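Local coordinates for protein phenylurea hydrolase B (PDB 4WHB) that probably hydrolyses carbon-nitrogen bonds other than peptide bonds, as a metal-dependent phenylurea (diuron) hydrolase of the amidohydrolase superfamily, at residues L260-E265 with Y285-I290. Sequence-based numbering, arbitrary orientation.
Sequences LDTSVE and YLIDKI
Lys289 reaches across to helix 257-265 and puts its ammonium group between two acids one helical turn apart, Asp261 and Glu265. One salt bridge goes to Glu265, with NZ of Lys289 modelled 2.5 Å from OE2 of Glu265; it meets the lone pair of OE2 that faces away from OE1. The second is weak, 3.3 Å from NZ to Asp261 OD1. The lysine chain bends at chi3 (59°) to carry NZ to the two carboxylates, and the side chains of Lys289 and Glu265 cross at about a right angle. Asp261 has a further, stronger partner: its OD2 makes a salt bridge to Arg187 of the second subunit, so the network continues across the subunit interface, and the two cations probably favour the charged carboxylate. Tyr285, whose side chain also packs on Arg187 of the second subunit, brings its OH to 3.8 Å from Asp261 OD2.

These are neighbouring outer helices of a TIM-barrel amidohydrolase: helix 257-265 follows strand 250-253, helix 287-293 follows strand 270-272, and the two strands lie side by side and parallel in the barrel wall.

Beneath the charges, the helices meet through aliphatic branches. Leu286 divides its two methyls: CD1 of Leu286 lies 3.4 Å from CG of Asp261, and CD2 touches Leu260 CD2 at 3.6 Å. That same Leu260 methyl also meets Ile290 CD1 at 4.0 Å. A turn further on, Val264 has CG1 anti to its backbone N (chi1 -179°), leaving CG2 to pack on Ile290 CG1 at 3.7 Å. Leu260 and Val264 both rest on Leu271 of strand 270-272, and the Leu260 side chain is about 7 Å from that of His273, a zinc-binding residue of this protein, although no zinc is bound to this chain in the model.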
ATOM      1  N   LEU C 260       3.497  -9.119 -31.309  1.00 30.79           N
ATOM      2  CA  LEU C 260       3.061  -8.393 -32.501  1.00 40.18           C
ATOM      3  C   LEU C 260       3.382  -9.295 -33.657  1.00 17.79           C
ATOM      4  O   LEU C 260       2.569  -9.556 -34.495  1.00 30.05           O
ATOM      5  CB  LEU C 260       3.806  -7.057 -32.601  1.00 35.61           C
ATOM      6  CG  LEU C 260       3.121  -5.937 -33.392  1.00 25.54           C
ATOM      7  CD1 LEU C 260       3.466  -4.624 -32.725  1.00 27.63           C
ATOM      8  CD2 LEU C 260       3.530  -5.926 -34.858  1.00 24.45           C
ATOM      9  N   ASP C 261       4.613  -9.768 -33.653  1.00 25.78           N
ATOM     10  CA  ASP C 261       5.131 -10.725 -34.625  1.00 33.76           C
ATOM     11  C   ASP C 261       4.192 -11.918 -34.717  1.00 18.56           C
ATOM     12  O   ASP C 261       3.786 -12.313 -35.803  1.00 16.72           O
ATOM     13  CB  ASP C 261       6.540 -11.166 -34.214  1.00 36.08           C
ATOM     14  CG  ASP C 261       7.212 -12.087 -35.245  1.00 31.15           C
ATOM     15  OD1 ASP C 261       6.531 -12.906 -35.879  1.00 40.56           O
ATOM     16  OD2 ASP C 261       8.454 -12.010 -35.433  1.00 25.14           O
ATOM     17  N   THR C 262       3.842 -12.446 -33.555  1.00 15.36           N
ATOM     18  CA  THR C 262       2.973 -13.596 -33.466  1.00 19.20           C
ATOM     19  C   THR C 262       1.570 -13.238 -33.951  1.00 27.15           C
ATOM     20  O   THR C 262       0.943 -14.018 -34.684  1.00 30.10           O
ATOM     21  CB  THR C 262       2.867 -14.105 -32.026  1.00 36.20           C
ATOM     22  OG1 THR C 262       4.172 -14.160 -31.447  1.00 36.36           O
ATOM     23  CG2 THR C 262       2.305 -15.506 -32.032  1.00 38.58           C
ATOM     24  N   SER C 263       1.104 -12.050 -33.571  1.00 36.50           N
ATOM     25  CA  SER C 263      -0.185 -11.528 -34.025  1.00 19.29           C
ATOM     26  C   SER C 263      -0.251 -11.399 -35.534  1.00 15.81           C
ATOM     27  O   SER C 263      -1.324 -11.572 -36.116  1.00 40.64           O
ATOM     28  CB  SER C 263      -0.443 -10.164 -33.418  1.00 19.97           C
ATOM     29  OG  SER C 263      -0.311 -10.208 -32.010  1.00 33.20           O
ATOM     30  N   VAL C 264       0.891 -11.103 -36.154  1.00  9.88           N
ATOM     31  CA  VAL C 264       1.007 -11.065 -37.592  1.00 13.87           C
ATOM     32  C   VAL C 264       1.028 -12.483 -38.159  1.00 12.52           C
ATOM     33  O   VAL C 264       0.453 -12.744 -39.194  1.00 12.35           O
ATOM     34  CB  VAL C 264       2.277 -10.317 -38.024  1.00 18.97           C
ATOM     35  CG1 VAL C 264       2.382 -10.251 -39.550  1.00 13.23           C
ATOM     36  CG2 VAL C 264       2.292  -8.915 -37.467  1.00 29.38           C
ATOM     37  N   GLU C 265       1.698 -13.393 -37.477  1.00 12.08           N
ATOM     38  CA  GLU C 265       1.718 -14.780 -37.879  1.00 15.11           C
ATOM     39  C   GLU C 265       0.374 -15.426 -37.670  1.00 21.62           C
ATOM     40  O   GLU C 265      -0.010 -16.341 -38.395  1.00 34.72           O
ATOM     41  CB  GLU C 265       2.776 -15.533 -37.087  1.00 12.51           C
ATOM     42  CG  GLU C 265       4.226 -15.245 -37.542  1.00 10.84           C
ATOM     43  CD  GLU C 265       4.519 -15.797 -38.916  1.00 10.57           C
ATOM     44  OE1 GLU C 265       4.025 -16.900 -39.259  1.00  4.60           O
ATOM     45  OE2 GLU C 265       5.196 -15.116 -39.686  1.00 15.04           O
ATOM     46  N   TYR C 285      12.128  -5.399 -39.990  1.00 32.13           N
ATOM     47  CA  TYR C 285      12.008  -6.780 -40.477  1.00 32.42           C
ATOM     48  C   TYR C 285      10.520  -7.069 -40.621  1.00 34.16           C
ATOM     49  O   TYR C 285      10.023  -7.338 -41.714  1.00 39.21           O
ATOM     50  CB  TYR C 285      12.758  -7.740 -39.487  1.00 44.43           C
ATOM     51  CG  TYR C 285      12.204  -9.127 -39.192  1.00 48.11           C
ATOM     52  CD1 TYR C 285      11.721  -9.941 -40.213  1.00 60.88           C
ATOM     53  CD2 TYR C 285      12.208  -9.640 -37.888  1.00 24.62           C
ATOM     54  CE1 TYR C 285      11.230 -11.218 -39.951  1.00 62.83           C
ATOM     55  CE2 TYR C 285      11.681 -10.892 -37.605  1.00 43.61           C
ATOM     56  CZ  TYR C 285      11.217 -11.694 -38.640  1.00 60.86           C
ATOM     57  OH  TYR C 285      10.725 -12.962 -38.362  1.00 57.43           O
ATOM     58  N   LEU C 286       9.858  -7.008 -39.465  1.00 27.11           N
ATOM     59  CA  LEU C 286       8.405  -7.125 -39.254  1.00 20.06           C
ATOM     60  C   LEU C 286       7.532  -6.152 -40.039  1.00 24.69           C
ATOM     61  O   LEU C 286       6.424  -6.495 -40.458  1.00 13.52           O
ATOM     62  CB  LEU C 286       8.110  -6.883 -37.768  1.00 13.22           C
ATOM     63  CG  LEU C 286       7.044  -7.735 -37.074  1.00 19.12           C
ATOM     64  CD1 LEU C 286       7.516  -9.173 -37.050  1.00 26.20           C
ATOM     65  CD2 LEU C 286       6.739  -7.248 -35.669  1.00 18.50           C
ATOM     66  N   ILE C 287       8.004  -4.924 -40.195  1.00 35.44           N
ATOM     67  CA  ILE C 287       7.292  -3.927 -40.998  1.00 27.39           C
ATOM     68  C   ILE C 287       7.059  -4.536 -42.369  1.00 31.00           C
ATOM     69  O   ILE C 287       5.956  -4.473 -42.915  1.00 34.83           O
ATOM     70  CB  ILE C 287       8.078  -2.612 -41.160  1.00 26.94           C
ATOM     71  CG1 ILE C 287       7.993  -1.765 -39.886  1.00 25.94           C
ATOM     72  CG2 ILE C 287       7.518  -1.802 -42.309  1.00 36.97           C
ATOM     73  CD1 ILE C 287       9.310  -1.506 -39.224  1.00 24.66           C
ATOM     74  N   ASP C 288       8.099  -5.175 -42.893  1.00 36.71           N
ATOM     75  CA  ASP C 288       8.019  -5.796 -44.198  1.00 27.49           C
ATOM     76  C   ASP C 288       7.433  -7.180 -44.149  1.00 23.04           C
ATOM     77  O   ASP C 288       7.478  -7.892 -45.137  1.00 33.24           O
ATOM     78  CB  ASP C 288       9.389  -5.823 -44.881  1.00 46.45           C
ATOM     79  CG  ASP C 288       9.601  -4.609 -45.756  1.00 65.36           C
ATOM     80  OD1 ASP C 288       9.158  -4.587 -46.961  1.00 75.48           O
ATOM     81  OD2 ASP C 288      10.167  -3.651 -45.178  1.00 58.89           O
ATOM     82  N   LYS C 289       6.951  -7.573 -42.980  1.00 18.82           N
ATOM     83  CA  LYS C 289       6.055  -8.723 -42.858  1.00 26.08           C
ATOM     84  C   LYS C 289       4.596  -8.272 -42.836  1.00 22.20           C
ATOM     85  O   LYS C 289       3.816  -8.718 -43.670  1.00 24.54           O
ATOM     86  CB  LYS C 289       6.390  -9.583 -41.652  1.00 15.37           C
ATOM     87  CG  LYS C 289       7.204 -10.814 -42.072  1.00 19.40           C
ATOM     88  CD  LYS C 289       7.700 -11.651 -40.907  1.00 38.07           C
ATOM     89  CE  LYS C 289       6.511 -12.118 -40.100  1.00 25.29           C
ATOM     90  NZ  LYS C 289       6.832 -13.237 -39.190  1.00 41.39           N
ATOM     91  N   ILE C 290       4.218  -7.370 -41.917  1.00 26.19           N
ATOM     92  CA  ILE C 290       2.889  -6.741 -41.960  1.00 19.69           C
ATOM     93  C   ILE C 290       2.583  -6.257 -43.361  1.00 22.55           C
ATOM     94  O   ILE C 290       1.634  -6.729 -43.959  1.00 26.45           O
ATOM     95  CB  ILE C 290       2.803  -5.513 -41.029  1.00 22.93           C
ATOM     96  CG1 ILE C 290       2.872  -5.948 -39.556  1.00 24.89           C
ATOM     97  CG2 ILE C 290       1.561  -4.636 -41.369  1.00 37.65           C
ATOM     98  CD1 ILE C 290       3.845  -5.100 -38.759  1.00 16.97           C
TER